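Local coordinates for protein linoleate 11-lipoxygenase (Gaeumannomyces graminis, PDB 5FX8) that oxidises linoleic and alpha-linolenic acids with molecular oxygen at a catalytic manganese, giving 11S- and 13R-hydroperoxy fatty acids, at residues F70-S75 and A304-S309. Residues are numbered along the deposited sequence; the frame is centred on the assembly and turned at random.
Sequences FLYGPS and AFRTLS
Phe305 and Phe70 form a tilted edge-to-face aromatic pair where the long helix 268-305 of the lipoxygenase fold ends beside the short strand 71-73. The edge of Phe305 points at one face of Phe70, with CD2 of Phe305 3.5 Å above the ring plane, over its centre. The ring centroids are 4.7 Å apart and the planes meet at 52°.

Arg306, just past the helix end, reaches across to Phe70 and Tyr72. Its CG packs on CD1 of Phe70 at 3.8 Å, and its CD lies 3.4 Å from CZ of Tyr72. A bend at chi3 (43°) turns the guanidinium toward the carbonyl of Phe70, just before the strand. There NH1 of Arg306 donates a hydrogen bond to O of Phe70 at 2.7 Å, with that oxygen in the guanidinium plane. Packing and this one direct hydrogen bond join the start of strand 71-73 to the end of helix 268-305.

The contact is buried packing away from the manganese site. Outside the pair of segments, Leu88 and Ile92 of helix 86-124 pack against both phenylalanines, and Lys66 makes a cation-pi contact with Phe305. Glu442 of helix 434-444 probably helps fix both Arg306 and Tyr72: its OE2 forms a salt bridge with NE of Arg306 and a hydrogen bond with OH of Tyr72.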
ATOM      1  N   PHE A  70       0.879  24.814  14.333  1.00 11.96           N
ATOM      2  CA  PHE A  70       1.344  23.500  13.905  1.00 10.57           C
ATOM      3  C   PHE A  70       2.630  23.186  14.656  1.00  9.87           C
ATOM      4  O   PHE A  70       3.695  23.693  14.317  1.00  8.89           O
ATOM      5  CB  PHE A  70       1.518  23.496  12.416  1.00  9.71           C
ATOM      6  CG  PHE A  70       1.921  22.200  11.832  1.00  9.64           C
ATOM      7  CD1 PHE A  70       3.249  21.787  11.834  1.00  9.36           C
ATOM      8  CD2 PHE A  70       0.993  21.433  11.163  1.00 11.06           C
ATOM      9  CE1 PHE A  70       3.620  20.594  11.224  1.00  9.51           C
ATOM     10  CE2 PHE A  70       1.358  20.249  10.561  1.00  9.71           C
ATOM     11  CZ  PHE A  70       2.671  19.830  10.587  1.00  9.29           C
ATOM     12  N   LEU A  71       2.528  22.344  15.681  1.00 11.22           N
ATOM     13  CA  LEU A  71       3.567  22.171  16.684  1.00 10.60           C
ATOM     14  C   LEU A  71       4.129  20.768  16.630  1.00 10.55           C
ATOM     15  O   LEU A  71       3.490  19.834  16.143  1.00 16.93           O
ATOM     16  CB  LEU A  71       3.030  22.459  18.090  1.00  9.69           C
ATOM     17  CG  LEU A  71       2.264  23.787  18.269  1.00 10.61           C
ATOM     18  CD1 LEU A  71       1.682  23.917  19.633  1.00 12.36           C
ATOM     19  CD2 LEU A  71       3.157  24.940  18.068  1.00 10.09           C
ATOM     20  N   TYR A  72       5.348  20.634  17.131  1.00  8.41           N
ATOM     21  CA  TYR A  72       5.965  19.328  17.268  1.00  7.89           C
ATOM     22  C   TYR A  72       5.416  18.662  18.512  1.00  9.06           C
ATOM     23  O   TYR A  72       5.582  19.185  19.616  1.00 13.98           O
ATOM     24  CB  TYR A  72       7.478  19.442  17.369  1.00  7.42           C
ATOM     25  CG  TYR A  72       8.140  20.013  16.166  1.00  7.93           C
ATOM     26  CD1 TYR A  72       8.011  19.406  14.936  1.00  9.26           C
ATOM     27  CD2 TYR A  72       8.908  21.148  16.261  1.00  7.31           C
ATOM     28  CE1 TYR A  72       8.610  19.929  13.840  1.00  7.59           C
ATOM     29  CE2 TYR A  72       9.501  21.663  15.189  1.00  8.58           C
ATOM     30  CZ  TYR A  72       9.349  21.053  13.978  1.00  7.41           C
ATOM     31  OH  TYR A  72       9.958  21.593  12.894  1.00  9.03           O
ATOM     32  N   GLY A  73       4.795  17.499  18.346  1.00  9.56           N
ATOM     33  CA  GLY A  73       4.258  16.759  19.460  1.00  9.00           C
ATOM     34  C   GLY A  73       5.048  15.501  19.728  1.00 14.39           C
ATOM     35  O   GLY A  73       5.960  15.146  18.990  1.00 18.40           O
ATOM     36  N   PRO A  74       4.697  14.779  20.789  1.00 18.09           N
ATOM     37  CA  PRO A  74       5.413  13.539  21.082  1.00 12.33           C
ATOM     38  C   PRO A  74       5.278  12.549  19.943  1.00 12.54           C
ATOM     39  O   PRO A  74       4.325  12.581  19.166  1.00 11.15           O
ATOM     40  CB  PRO A  74       4.726  13.027  22.342  1.00 10.42           C
ATOM     41  CG  PRO A  74       4.043  14.200  22.889  1.00 10.93           C
ATOM     42  CD  PRO A  74       3.599  14.991  21.749  1.00 13.44           C
ATOM     43  N   SER A  75       6.270  11.670  19.854  1.00 12.52           N
ATOM     44  CA  SER A  75       6.247  10.582  18.904  1.00  9.75           C
ATOM     45  C   SER A  75       5.116   9.621  19.246  1.00 11.12           C
ATOM     46  O   SER A  75       4.940   9.226  20.396  1.00 18.32           O
ATOM     47  CB  SER A  75       7.602   9.883  18.932  1.00 11.55           C
ATOM     48  OG  SER A  75       7.676   8.765  18.074  1.00 22.02           O
ATOM     49  N   ALA A 304       9.372  21.397   7.086  1.00 10.83           N
ATOM     50  CA  ALA A 304       9.071  22.236   5.926  1.00  6.72           C
ATOM     51  C   ALA A 304       7.797  23.046   6.127  1.00 10.08           C
ATOM     52  O   ALA A 304       7.761  24.238   5.816  1.00 13.13           O
ATOM     53  CB  ALA A 304       8.965  21.400   4.650  1.00  6.12           C
ATOM     54  N   PHE A 305       6.732  22.416   6.613  1.00  6.75           N
ATOM     55  CA  PHE A 305       5.469  23.135   6.768  1.00  7.24           C
ATOM     56  C   PHE A 305       5.604  24.304   7.735  1.00  7.00           C
ATOM     57  O   PHE A 305       4.977  25.342   7.545  1.00  6.86           O
ATOM     58  CB  PHE A 305       4.386  22.167   7.236  1.00  7.24           C
ATOM     59  CG  PHE A 305       2.992  22.688   7.117  1.00  9.32           C
ATOM     60  CD1 PHE A 305       2.364  22.762   5.896  1.00  8.61           C
ATOM     61  CD2 PHE A 305       2.284  23.052   8.249  1.00 10.00           C
ATOM     62  CE1 PHE A 305       1.080  23.216   5.809  1.00 10.32           C
ATOM     63  CE2 PHE A 305       0.995  23.498   8.170  1.00  8.84           C
ATOM     64  CZ  PHE A 305       0.388  23.580   6.966  1.00  9.78           C
ATOM     65  N   ARG A 306       6.442  24.161   8.746  1.00 11.26           N
ATOM     66  CA  ARG A 306       6.727  25.245   9.675  1.00  7.53           C
ATOM     67  C   ARG A 306       7.618  26.365   9.123  1.00  9.01           C
ATOM     68  O   ARG A 306       7.872  27.321   9.857  1.00 11.20           O
ATOM     69  CB  ARG A 306       7.372  24.666  10.936  1.00  7.22           C
ATOM     70  CG  ARG A 306       6.420  23.792  11.721  1.00  6.98           C
ATOM     71  CD  ARG A 306       7.023  23.352  12.991  1.00 12.33           C
ATOM     72  NE  ARG A 306       7.729  24.444  13.636  1.00  7.96           N
ATOM     73  CZ  ARG A 306       7.182  25.296  14.493  1.00 10.53           C
ATOM     74  NH1 ARG A 306       5.904  25.188  14.832  1.00 12.22           N
ATOM     75  NH2 ARG A 306       7.924  26.252  15.012  1.00  9.11           N
ATOM     76  N   THR A 307       8.086  26.307   7.873  1.00 12.54           N
ATOM     77  CA  THR A 307       9.106  27.255   7.419  1.00  7.98           C
ATOM     78  C   THR A 307       8.896  27.740   5.986  1.00  8.21           C
ATOM     79  O   THR A 307       9.134  28.910   5.692  1.00  8.22           O
ATOM     80  CB  THR A 307      10.512  26.646   7.506  1.00 10.15           C
ATOM     81  OG1 THR A 307      10.513  25.341   6.907  1.00 15.60           O
ATOM     82  CG2 THR A 307      11.033  26.591   8.923  1.00  6.55           C
ATOM     83  N   LEU A 308       8.504  26.849   5.080  1.00  8.11           N
ATOM     84  CA  LEU A 308       8.181  27.240   3.720  1.00  7.84           C
ATOM     85  C   LEU A 308       6.765  27.782   3.658  1.00  8.72           C
ATOM     86  O   LEU A 308       5.859  27.287   4.336  1.00  8.38           O
ATOM     87  CB  LEU A 308       8.287  26.066   2.756  1.00  7.25           C
ATOM     88  CG  LEU A 308       9.509  25.191   2.827  1.00  7.47           C
ATOM     89  CD1 LEU A 308       9.367  24.065   1.862  1.00  7.40           C
ATOM     90  CD2 LEU A 308      10.674  26.028   2.487  1.00  8.15           C
ATOM     91  N   SER A 309       6.577  28.788   2.816  1.00 10.40           N
ATOM     92  CA  SER A 309       5.250  29.320   2.599  1.00 10.12           C
ATOM     93  C   SER A 309       4.381  28.265   1.943  1.00 12.92           C
ATOM     94  O   SER A 309       4.862  27.397   1.223  1.00 18.68           O
ATOM     95  CB  SER A 309       5.327  30.561   1.714  1.00 10.21           C
ATOM     96  OG  SER A 309       4.054  31.079   1.396  1.00 10.91           O
TER